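Local structure of ficolin-3 (2J5Z) at residues G61-F66 / E80-L85. The protein is a human lectin of innate immunity whose fibrinogen-like binding domain recognises sugars, here galactose, probably on microbial surfaces. Residues are numbered along the deposited sequence; the frame is centred on the assembly and turned at random.
Sequences GSVDFF and ESEFWL
In the fibrinogen-like domain, the loop that follows strand 52-58 closes around the carboxylate of Glu82, which accepts hydrogen bonds from the backbone N-H groups of Gly61 and Val63. Val63 N meets OE1 of Glu82 nearly along its C-O axis at 3.0 Å, while Gly61 N reaches OE2 of Glu82 at 2.9 Å from above the carboxylate plane, about 45° out of it. Gln59 N and Asp60 N also donate to OE2, and a water bridges OE1 to Val63 O, so this buried acid, presumably charged, is well supplied with donors. With CG anti to the carbonyl carbon (chi1 -55°) and the chain extended beyond it, Glu82 runs past Val63 in the opposite direction; its CB packs 3.9 Å from Val63 CG2. Ser81 and Glu82 form a classic beta bulge opposite Asn78, just ahead of strand 83-84, which lies between strands 52-58 and 76-77 in the antiparallel sheet. The edge of the Phe65 ring spans the bulge and the start of the strand, CE1 3.9 Å from Glu82 CB and CZ 3.6 Å from Phe83 O, while Arg58 makes a cation-pi contact with the ring. Next to the carboxylate, a water links Ser62 OG, which is also hydrogen-bonded to Asp60 OD2, with Ser81 OG.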
loop_
_atom_site.group_PDB
_atom_site.type_symbol
_atom_site.label_atom_id
_atom_site.label_comp_id
_atom_site.label_asym_id
_atom_site.label_seq_id
_atom_site.Cartn_x
_atom_site.Cartn_y
_atom_site.Cartn_z
ATOM N N GLY A 61 -12.700 -9.470 1.200
ATOM C CA GLY A 61 -13.184 -10.188 2.365
ATOM C C GLY A 61 -12.111 -10.475 3.402
ATOM O O GLY A 61 -12.297 -11.324 4.276
ATOM N N SER A 62 -10.994 -9.754 3.313
ATOM C CA SER A 62 -9.894 -9.946 4.249
ATOM C C SER A 62 -10.204 -9.385 5.641
ATOM O O SER A 62 -9.664 -9.857 6.636
ATOM C CB SER A 62 -8.593 -9.352 3.693
ATOM O OG SER A 62 -8.690 -7.951 3.497
ATOM N N VAL A 63 -11.095 -8.398 5.716
ATOM C CA VAL A 63 -11.404 -7.757 6.987
ATOM C C VAL A 63 -12.819 -8.090 7.468
ATOM O O VAL A 63 -13.763 -8.073 6.680
ATOM C CB VAL A 63 -11.278 -6.222 6.862
ATOM C CG1 VAL A 63 -11.761 -5.529 8.137
ATOM C CG2 VAL A 63 -9.845 -5.829 6.555
ATOM N N ASP A 64 -12.966 -8.361 8.762
ATOM C CA ASP A 64 -14.274 -8.699 9.336
ATOM C C ASP A 64 -15.065 -7.418 9.584
ATOM O O ASP A 64 -14.599 -6.516 10.291
ATOM C CB ASP A 64 -14.068 -9.461 10.645
ATOM C CG ASP A 64 -15.356 -10.005 11.243
ATOM O OD1 ASP A 64 -16.455 -9.750 10.708
ATOM O OD2 ASP A 64 -15.253 -10.683 12.294
ATOM N N PHE A 65 -16.244 -7.317 8.978
ATOM C CA PHE A 65 -17.060 -6.114 9.150
ATOM C C PHE A 65 -18.177 -6.318 10.185
ATOM O O PHE A 65 -18.919 -5.388 10.490
ATOM C CB PHE A 65 -17.620 -5.606 7.799
ATOM C CG PHE A 65 -16.693 -4.657 7.072
ATOM C CD1 PHE A 65 -15.480 -5.105 6.572
ATOM C CD2 PHE A 65 -17.033 -3.311 6.893
ATOM C CE1 PHE A 65 -14.615 -4.245 5.914
ATOM C CE2 PHE A 65 -16.164 -2.436 6.225
ATOM C CZ PHE A 65 -14.961 -2.904 5.727
ATOM N N PHE A 66 -18.291 -7.527 10.735
ATOM C CA PHE A 66 -19.300 -7.758 11.770
ATOM C C PHE A 66 -18.751 -7.285 13.118
ATOM O O PHE A 66 -18.328 -8.087 13.958
ATOM C CB PHE A 66 -19.744 -9.232 11.822
ATOM C CG PHE A 66 -20.948 -9.470 12.695
ATOM C CD1 PHE A 66 -22.121 -8.758 12.485
ATOM C CD2 PHE A 66 -20.913 -10.407 13.725
ATOM C CE1 PHE A 66 -23.234 -8.975 13.291
ATOM C CE2 PHE A 66 -22.018 -10.623 14.531
ATOM C CZ PHE A 66 -23.178 -9.910 14.316
ATOM N N GLU A 80 -4.248 -0.853 3.249
ATOM C CA GLU A 80 -3.926 -1.512 1.975
ATOM C C GLU A 80 -5.145 -2.148 1.322
ATOM O O GLU A 80 -5.141 -2.452 0.115
ATOM C CB GLU A 80 -2.901 -2.617 2.260
ATOM C CG GLU A 80 -2.275 -3.276 1.061
ATOM C CD GLU A 80 -1.387 -4.442 1.467
ATOM O OE1 GLU A 80 -1.813 -5.243 2.331
ATOM O OE2 GLU A 80 -0.268 -4.554 0.925
ATOM N N SER A 81 -6.187 -2.378 2.115
ATOM C CA SER A 81 -7.338 -3.108 1.610
ATOM C C SER A 81 -8.652 -2.514 2.110
ATOM O O SER A 81 -9.016 -1.389 1.747
ATOM C CB SER A 81 -7.225 -4.611 1.931
ATOM O OG SER A 81 -7.264 -4.897 3.325
ATOM N N GLU A 82 -9.334 -3.252 2.972
ATOM C CA GLU A 82 -10.700 -2.917 3.364
ATOM C C GLU A 82 -10.735 -2.143 4.675
ATOM O O GLU A 82 -9.954 -2.429 5.584
ATOM C CB GLU A 82 -11.507 -4.198 3.489
ATOM C CG GLU A 82 -11.477 -5.049 2.228
ATOM C CD GLU A 82 -12.369 -6.265 2.345
ATOM O OE1 GLU A 82 -12.365 -6.905 3.414
ATOM O OE2 GLU A 82 -13.100 -6.557 1.381
ATOM N N PHE A 83 -11.633 -1.158 4.769
ATOM C CA PHE A 83 -11.754 -0.387 6.005
ATOM C C PHE A 83 -13.079 0.352 6.139
ATOM O O PHE A 83 -13.832 0.498 5.169
ATOM C CB PHE A 83 -10.619 0.643 6.112
ATOM C CG PHE A 83 -10.597 1.625 4.983
ATOM C CD1 PHE A 83 -11.368 2.780 5.034
ATOM C CD2 PHE A 83 -9.798 1.395 3.864
ATOM C CE1 PHE A 83 -11.347 3.678 3.988
ATOM C CE2 PHE A 83 -9.763 2.291 2.828
ATOM C CZ PHE A 83 -10.540 3.427 2.870
ATOM N N TRP A 84 -13.348 0.787 7.370
ATOM C CA TRP A 84 -14.405 1.754 7.680
ATOM C C TRP A 84 -13.715 2.886 8.444
ATOM O O TRP A 84 -13.093 2.646 9.480
ATOM C CB TRP A 84 -15.484 1.092 8.552
ATOM C CG TRP A 84 -16.554 2.043 9.000
ATOM C CD1 TRP A 84 -16.648 2.674 10.213
ATOM C CD2 TRP A 84 -17.678 2.479 8.227
ATOM N NE1 TRP A 84 -17.778 3.473 10.240
ATOM C CE2 TRP A 84 -18.429 3.360 9.036
ATOM C CE3 TRP A 84 -18.133 2.190 6.935
ATOM C CZ2 TRP A 84 -19.607 3.974 8.586
ATOM C CZ3 TRP A 84 -19.311 2.796 6.489
ATOM C CH2 TRP A 84 -20.028 3.673 7.310
ATOM N N LEU A 85 -13.817 4.125 7.961
ATOM C CA LEU A 85 -13.026 5.221 8.523
ATOM C C LEU A 85 -13.384 5.515 9.983
ATOM O O LEU A 85 -12.524 5.931 10.768
ATOM C CB LEU A 85 -13.226 6.498 7.695
ATOM C CG LEU A 85 -12.360 7.695 8.079
ATOM C CD1 LEU A 85 -10.876 7.417 7.866
ATOM C CD2 LEU A 85 -12.804 8.913 7.242
HETATM O O HOH W 1 -6.373 -6.955 4.568
HETATM O O HOH W 2 -14.646 -7.942 4.202
#